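Local coordinates for protein cytosolic malate dehydrogenase (Trichomonas vaginalis, PDB 4UUO) that probably interconverts malate and oxaloacetate with NAD as the cofactor, as a two-domain enzyme of the lactate/malate dehydrogenase superfamily, at residues 19-24 and 58-63; 43-48 and 68-73; 77-82 and 116-121. All coordinates share one frame; numbering follows the deposited sequence. Where two conformers were deposited one is given.

Interaction 1: residues 19-24 and 58-63; sequences LTFRIA and CAFPNV
The side chains of F21 and F60 cross at about a right angle. CE2 of F60 sits at the edge of the F21 ring, near its plane, 4.2 Å from F21 CD1. One face of the F60 ring carries CB of C58, which lies 3.4 Å above the ring plane and toward the rim. SG of C58 reaches on to F21 and makes an oblique sulfur-aromatic contact, 3.5 Å from F21 CE1. F21 also meets the ring of Y17 edge to face.

The contact belongs to the Rossmann fold of the NAD-binding domain. Helix 14-25, whose start is part of the predicted NAD-binding segment, packs here on the turn between helix 45-58 and strand 63-69. Both CG of F21 and CG of F60 stand anti to their carbonyl carbons (chi1 -69° and -71°), and this brings the two rings together.

A24 fills the corner beside them. Its CB lies 3.9 Å from CD2 of F60. A type I turn from F60 to V63 folds the chain past the end of this helix segment. L55 touches F21, A24 and F60 from helix 45-58. The second subunit also packs here, with its A241 on F21 and its N245 on F60.

No hydrogen bond joins the segments. In the conformer given, N62 gives ND2 to the backbone O of R32. Beyond the rings, CG2 of V63 touches A24 CB at 3.5 Å.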
# COMPACT_ATOMS: atom_id res chain seq x y z
N LEU A 19 2.26 5.45 -1.28
CA LEU A 19 1.33 6.57 -1.14
C LEU A 19 0.48 6.78 -2.39
O LEU A 19 -0.68 7.17 -2.29
CB LEU A 19 2.11 7.84 -0.81
CG LEU A 19 1.30 9.09 -0.47
CD1 LEU A 19 0.37 8.81 0.70
CD2 LEU A 19 2.24 10.25 -0.17
N THR A 20 1.07 6.53 -3.56
CA THR A 20 0.37 6.74 -4.82
C THR A 20 -0.94 5.97 -4.87
O THR A 20 -1.97 6.51 -5.24
CB THR A 20 1.20 6.31 -6.04
OG1 THR A 20 1.66 4.98 -5.85
CG2 THR A 20 2.39 7.22 -6.24
N PHE A 21 -0.88 4.71 -4.46
CA PHE A 21 -2.01 3.81 -4.62
C PHE A 21 -3.10 4.05 -3.58
O PHE A 21 -4.28 3.79 -3.84
CB PHE A 21 -1.52 2.36 -4.57
CG PHE A 21 -0.69 1.96 -5.76
CD1 PHE A 21 -1.30 1.52 -6.92
CD2 PHE A 21 0.69 2.07 -5.72
CE1 PHE A 21 -0.54 1.17 -8.03
CE2 PHE A 21 1.46 1.73 -6.82
CZ PHE A 21 0.85 1.28 -7.98
N ARG A 22 -2.72 4.55 -2.42
CA ARG A 22 -3.71 4.94 -1.42
C ARG A 22 -4.48 6.17 -1.89
O ARG A 22 -5.71 6.21 -1.81
CB ARG A 22 -3.05 5.20 -0.08
CG ARG A 22 -2.50 3.97 0.59
CD ARG A 22 -2.35 4.20 2.08
NE ARG A 22 -3.65 4.31 2.73
CZ ARG A 22 -3.82 4.60 4.01
NH1 ARG A 22 -2.77 4.81 4.79
NH2 ARG A 22 -5.05 4.68 4.52
N ILE A 23 -3.75 7.17 -2.37
CA ILE A 23 -4.36 8.40 -2.87
C ILE A 23 -5.25 8.10 -4.06
O ILE A 23 -6.36 8.63 -4.18
CB ILE A 23 -3.28 9.43 -3.26
CG1 ILE A 23 -2.49 9.87 -2.03
CG2 ILE A 23 -3.90 10.64 -3.95
CD1 ILE A 23 -1.29 10.70 -2.36
N ALA A 24 -4.76 7.24 -4.94
CA ALA A 24 -5.46 6.86 -6.16
C ALA A 24 -6.74 6.08 -5.87
O ALA A 24 -7.73 6.20 -6.58
CB ALA A 24 -4.54 6.05 -7.06
N CYS A 58 -4.55 -1.47 -11.61
CA CYS A 58 -5.38 -1.45 -10.41
C CYS A 58 -6.84 -1.16 -10.71
O CYS A 58 -7.73 -1.59 -9.98
CB CYS A 58 -4.85 -0.43 -9.41
SG CYS A 58 -3.31 -0.92 -8.65
N ALA A 59 -7.06 -0.41 -11.79
CA ALA A 59 -8.40 -0.08 -12.28
C ALA A 59 -9.21 0.70 -11.25
O ALA A 59 -10.36 0.37 -10.96
CB ALA A 59 -9.14 -1.34 -12.70
N PHE A 60 -8.59 1.74 -10.70
CA PHE A 60 -9.26 2.62 -9.75
C PHE A 60 -10.15 3.62 -10.46
O PHE A 60 -9.67 4.44 -11.24
CB PHE A 60 -8.23 3.35 -8.90
CG PHE A 60 -7.51 2.47 -7.93
CD1 PHE A 60 -8.21 1.54 -7.18
CD2 PHE A 60 -6.15 2.58 -7.75
CE1 PHE A 60 -7.56 0.73 -6.28
CE2 PHE A 60 -5.49 1.77 -6.85
CZ PHE A 60 -6.20 0.84 -6.11
N PRO A 61 -11.47 3.56 -10.20
CA PRO A 61 -12.37 4.55 -10.80
C PRO A 61 -12.10 5.95 -10.28
O PRO A 61 -12.33 6.93 -10.99
CB PRO A 61 -13.76 4.06 -10.37
CG PRO A 61 -13.52 3.21 -9.17
CD PRO A 61 -12.19 2.56 -9.39
N ASN A 62 -11.58 6.04 -9.06
CA ASN A 62 -11.30 7.33 -8.42
C ASN A 62 -10.20 8.13 -9.12
O ASN A 62 -10.04 9.32 -8.88
CB ASN A 62 -10.91 7.10 -6.95
CG ASN A 62 -10.73 8.39 -6.18
OD1 ASN A 62 -9.62 8.92 -6.10
ND2 ASN A 62 -11.82 8.91 -5.62
N VAL A 63 -9.45 7.47 -10.00
CA VAL A 63 -8.35 8.15 -10.70
C VAL A 63 -8.80 8.84 -11.99
O VAL A 63 -9.05 8.18 -13.01
CB VAL A 63 -7.21 7.17 -11.03
CG1 VAL A 63 -6.09 7.89 -11.78
CG2 VAL A 63 -6.67 6.54 -9.76

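Interaction 2: residues 43-48 and 68-73; sequences FGMKAL and WTDKVE
OG1 of T69 takes the N-H of K71 at 2.7 Å, which makes an ST turn at the end of strand 63-69. The N-H...O angle is 141°, so the bond is bent. The same hydroxyl is hydrogen-bonded to OE1 of E74. The turn leads into helix 72-76, with K71 at its N-cap position. The backbone of T69 and the CB of D70 lie against M45.

This is part of a beta-alpha-beta unit of the Rossmann fold: strand 34-39, helix 45-58, strand 63-69. The first turn of the helix packs on the end of the last strand. The contact itself is apolar, and no hydrogen bond crosses it.

M45 carries much of it. Its chain is bent at chi2 and chi3 (-49° and -64°), which curls the thioether over the strand end. SD lies 3.7 Å from CB of D70. The methyl CE touches the carbonyl C of T69 and also meets the six-membered ring of W68 obliquely, 3.6 Å from CE3.

L48 packs one turn further along the helix. Its side chain runs past that of W68 in the opposite direction. E49 and V52 of the same helix also touch the indole, and L38 of the neighbouring strand 34-39 touches both W68 and L48. L48 further packs on A11, a predicted NAD-binding residue, so this contact borders the probable cofactor site. CD2 of L48 stands 4.0 Å from both CB of W68 and the backbone N of T69.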
# COMPACT_ATOMS: atom_id res chain seq x y z
N PHE A 43 16.92 9.07 -13.45
CA PHE A 43 17.28 7.70 -13.10
C PHE A 43 16.05 6.88 -12.73
O PHE A 43 16.06 5.66 -12.82
CB PHE A 43 18.28 7.68 -11.93
CG PHE A 43 19.60 8.33 -12.23
CD1 PHE A 43 20.59 7.64 -12.93
CD2 PHE A 43 19.87 9.62 -11.79
CE1 PHE A 43 21.81 8.23 -13.20
CE2 PHE A 43 21.10 10.21 -12.05
CZ PHE A 43 22.07 9.52 -12.77
N GLY A 44 14.98 7.57 -12.30
CA GLY A 44 13.78 6.89 -11.83
C GLY A 44 12.63 6.86 -12.82
O GLY A 44 11.61 6.22 -12.57
N MET A 45 12.79 7.53 -13.95
CA MET A 45 11.72 7.62 -14.94
C MET A 45 11.30 6.27 -15.51
O MET A 45 10.13 6.08 -15.87
CB MET A 45 12.13 8.55 -16.08
CG MET A 45 12.19 10.01 -15.66
SD MET A 45 10.71 10.54 -14.78
CE MET A 45 9.47 10.34 -16.05
N LYS A 46 12.23 5.33 -15.59
CA LYS A 46 11.91 4.00 -16.09
C LYS A 46 11.06 3.24 -15.07
O LYS A 46 10.09 2.57 -15.43
CB LYS A 46 13.18 3.22 -16.41
CG LYS A 46 12.95 1.90 -17.13
CD LYS A 46 14.23 1.09 -17.13
CE LYS A 46 14.11 -0.18 -17.95
NZ LYS A 46 13.91 0.12 -19.39
N ALA A 47 11.44 3.35 -13.80
CA ALA A 47 10.70 2.73 -12.71
C ALA A 47 9.35 3.41 -12.51
O ALA A 47 8.35 2.75 -12.25
CB ALA A 47 11.51 2.78 -11.42
N LEU A 48 9.34 4.74 -12.63
CA LEU A 48 8.10 5.50 -12.48
C LEU A 48 7.10 5.04 -13.53
O LEU A 48 5.93 4.81 -13.21
CB LEU A 48 8.36 7.00 -12.61
CG LEU A 48 7.13 7.91 -12.46
CD1 LEU A 48 6.46 7.66 -11.12
CD2 LEU A 48 7.50 9.38 -12.61
N TRP A 68 2.86 12.07 -15.09
CA TRP A 68 4.11 11.54 -14.57
C TRP A 68 5.28 12.05 -15.40
O TRP A 68 5.28 11.97 -16.63
CB TRP A 68 4.10 10.01 -14.54
CG TRP A 68 3.99 9.35 -15.88
CD1 TRP A 68 2.86 9.23 -16.64
CD2 TRP A 68 5.04 8.69 -16.60
NE1 TRP A 68 3.15 8.55 -17.80
CE2 TRP A 68 4.47 8.20 -17.80
CE3 TRP A 68 6.40 8.47 -16.36
CZ2 TRP A 68 5.22 7.51 -18.76
CZ3 TRP A 68 7.14 7.78 -17.31
CH2 TRP A 68 6.55 7.31 -18.49
N THR A 69 6.28 12.58 -14.71
CA THR A 69 7.29 13.37 -15.40
C THR A 69 8.55 13.59 -14.58
O THR A 69 8.59 13.30 -13.37
CB THR A 69 6.71 14.75 -15.79
OG1 THR A 69 7.74 15.57 -16.35
CG2 THR A 69 6.14 15.45 -14.57
N ASP A 70 9.58 14.10 -15.25
CA ASP A 70 10.79 14.56 -14.58
C ASP A 70 10.88 16.09 -14.63
O ASP A 70 11.67 16.69 -13.91
CB ASP A 70 12.03 13.92 -15.19
CG ASP A 70 12.00 13.91 -16.71
OD1 ASP A 70 11.04 14.46 -17.30
OD2 ASP A 70 12.94 13.34 -17.31
N LYS A 71 10.07 16.69 -15.50
CA LYS A 71 9.96 18.15 -15.61
C LYS A 71 9.13 18.72 -14.46
O LYS A 71 7.98 18.31 -14.26
CB LYS A 71 9.33 18.55 -16.95
CG LYS A 71 10.30 18.60 -18.12
CD LYS A 71 10.55 17.23 -18.72
CE LYS A 71 11.44 17.32 -19.96
NZ LYS A 71 11.71 15.97 -20.54
N VAL A 72 9.68 19.67 -13.72
CA VAL A 72 9.02 20.17 -12.52
C VAL A 72 7.86 21.11 -12.83
O VAL A 72 6.91 21.19 -12.07
CB VAL A 72 10.01 20.88 -11.56
CG1 VAL A 72 11.24 20.01 -11.33
CG2 VAL A 72 10.42 22.24 -12.09
N GLU A 73 7.93 21.81 -13.97
CA GLU A 73 6.85 22.71 -14.36
C GLU A 73 5.60 21.90 -14.66
O GLU A 73 4.49 22.30 -14.31
CB GLU A 73 7.24 23.58 -15.56
CG GLU A 73 7.66 22.82 -16.81
CD GLU A 73 9.16 22.63 -16.92
OE1 GLU A 73 9.89 23.07 -16.01
OE2 GLU A 73 9.62 22.04 -17.93

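Interaction 3: residues 77-82 and 116-121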
# COMPACT_ATOMS: atom_id res chain seq x y z
N LYS A 77 2.38 21.87 -11.84
CA LYS A 77 1.35 22.76 -12.37
C LYS A 77 -0.03 22.42 -11.81
O LYS A 77 -0.46 21.27 -11.83
CB LYS A 77 1.33 22.72 -13.91
CG LYS A 77 0.97 21.37 -14.52
CD LYS A 77 0.99 21.41 -16.04
CE LYS A 77 0.51 20.08 -16.62
NZ LYS A 77 1.21 18.91 -16.04
N GLY A 78 -0.70 23.45 -11.29
CA GLY A 78 -2.08 23.36 -10.86
C GLY A 78 -2.41 22.44 -9.70
O GLY A 78 -3.59 22.15 -9.46
N VAL A 79 -1.40 21.98 -8.97
CA VAL A 79 -1.63 21.01 -7.90
C VAL A 79 -2.19 21.67 -6.64
O VAL A 79 -1.91 22.83 -6.34
CB VAL A 79 -0.33 20.22 -7.53
CG1 VAL A 79 0.15 19.39 -8.72
CG2 VAL A 79 0.75 21.15 -7.03
N ASP A 80 -3.00 20.91 -5.90
CA ASP A 80 -3.61 21.39 -4.67
C ASP A 80 -2.88 20.85 -3.45
O ASP A 80 -2.95 21.42 -2.37
CB ASP A 80 -5.09 21.00 -4.62
CG ASP A 80 -5.90 21.57 -5.78
OD1 ASP A 80 -5.96 20.91 -6.83
OD2 ASP A 80 -6.47 22.67 -5.62
N VAL A 81 -2.20 19.72 -3.64
CA VAL A 81 -1.46 19.07 -2.56
C VAL A 81 -0.11 18.58 -3.09
O VAL A 81 -0.05 17.94 -4.14
CB VAL A 81 -2.23 17.87 -1.96
CG1 VAL A 81 -1.36 17.10 -0.97
CG2 VAL A 81 -3.53 18.33 -1.30
N ALA A 82 0.96 18.88 -2.36
CA ALA A 82 2.28 18.41 -2.74
C ALA A 82 2.91 17.58 -1.63
O ALA A 82 3.14 18.07 -0.52
CB ALA A 82 3.18 19.58 -3.10
N ASP A 116 5.48 29.32 -8.61
CA ASP A 116 5.12 29.73 -9.96
C ASP A 116 3.97 28.90 -10.53
O ASP A 116 3.01 29.45 -11.08
CB ASP A 116 6.33 29.63 -10.89
CG ASP A 116 7.52 30.44 -10.40
OD1 ASP A 116 7.31 31.54 -9.84
OD2 ASP A 116 8.67 29.99 -10.58
N TYR A 117 4.06 27.59 -10.39
CA TYR A 117 3.17 26.69 -11.12
C TYR A 117 1.98 26.18 -10.31
O TYR A 117 0.88 26.06 -10.85
CB TYR A 117 3.99 25.50 -11.66
CG TYR A 117 5.15 25.94 -12.52
CD1 TYR A 117 4.93 26.68 -13.68
CD2 TYR A 117 6.46 25.63 -12.17
CE1 TYR A 117 5.99 27.09 -14.47
CE2 TYR A 117 7.52 26.04 -12.97
CZ TYR A 117 7.28 26.77 -14.12
OH TYR A 117 8.33 27.18 -14.91
N ALA A 118 2.19 25.88 -9.03
CA ALA A 118 1.11 25.33 -8.21
C ALA A 118 0.07 26.38 -7.90
O ALA A 118 0.30 27.58 -8.09
CB ALA A 118 1.66 24.73 -6.92
N LYS A 119 -1.09 25.93 -7.43
CA LYS A 119 -2.14 26.82 -6.96
C LYS A 119 -1.64 27.63 -5.77
O LYS A 119 -0.81 27.16 -5.00
CB LYS A 119 -3.40 26.03 -6.58
CG LYS A 119 -4.20 25.50 -7.77
CD LYS A 119 -5.65 25.25 -7.37
CE LYS A 119 -6.49 24.74 -8.53
NZ LYS A 119 -6.07 23.38 -8.98
N PRO A 120 -2.14 28.86 -5.62
CA PRO A 120 -1.75 29.70 -4.48
C PRO A 120 -2.23 29.12 -3.16
O PRO A 120 -1.77 29.50 -2.08
CB PRO A 120 -2.43 31.04 -4.77
CG PRO A 120 -2.73 31.02 -6.24
CD PRO A 120 -3.03 29.58 -6.54
N THR A 121 -3.17 28.19 -3.27
CA THR A 121 -3.88 27.64 -2.13
C THR A 121 -3.40 26.22 -1.82
O THR A 121 -4.04 25.48 -1.06
CB THR A 121 -5.39 27.67 -2.40
OG1 THR A 121 -6.11 27.28 -1.22
CG2 THR A 121 -5.74 26.75 -3.56
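K119 runs nearly extended through chi2 and chi3, then bends at chi4 (66°). The bend brings NZ to the backbone O of G78 at 2.8 Å. On D80, CG stands anti to the carbonyl carbon (chi1 -60°), and its carboxylate comes up to the same ammonium. OD1 of D80 lies 3.3 Å from NZ of K119 in a salt bridge whose hydrogen bonds are weak. OD1 also takes a weak hydrogen bond from the backbone N of H5.

The backbones pair alongside. N of G78 gives a nearly straight bond to O of Y117, 3.1 Å long at 174°. The donor sits well above the carbonyl plane. A weak bond follows from N of K119 to O of V79, at 3.4 Å. G78 has a positive phi, a backbone shape glycine adopts easily. CG2 of V79 meets CB of A118 at 3.7 Å on the buried side. Residues 77-80 and 117-121 run in nearly the same direction.

The segments lead into strand 81-84 and out of helix 96-117 toward strand 123-126. The contact ties the lead-in to the first strand to the loop that leaves the helix, within a beta-alpha-beta crossover of the Rossmann fold.

All three contacts lie in the NAD-binding domain and pack around its parallel sheet. Interaction 1 is the most buried, and the second subunit closes over part of it. That subunit touches interaction 2 more slightly and interaction 3 not at all. Interactions 2 and 3 are partly buried. Helix 45-58 is shared: interaction 2 uses its start, and interaction 1 the turn that follows it. Their chemistry differs. Interactions 1 and 2 join their segments by apolar, aromatic and sulfur contacts, whereas interaction 3 depends on backbone bonds and a lysine-aspartate pair near the surface. Interactions 2 and 3 touch directly, as CB of E73 packs on CZ of Y117 at 3.5 Å. Interaction 1 touches neither.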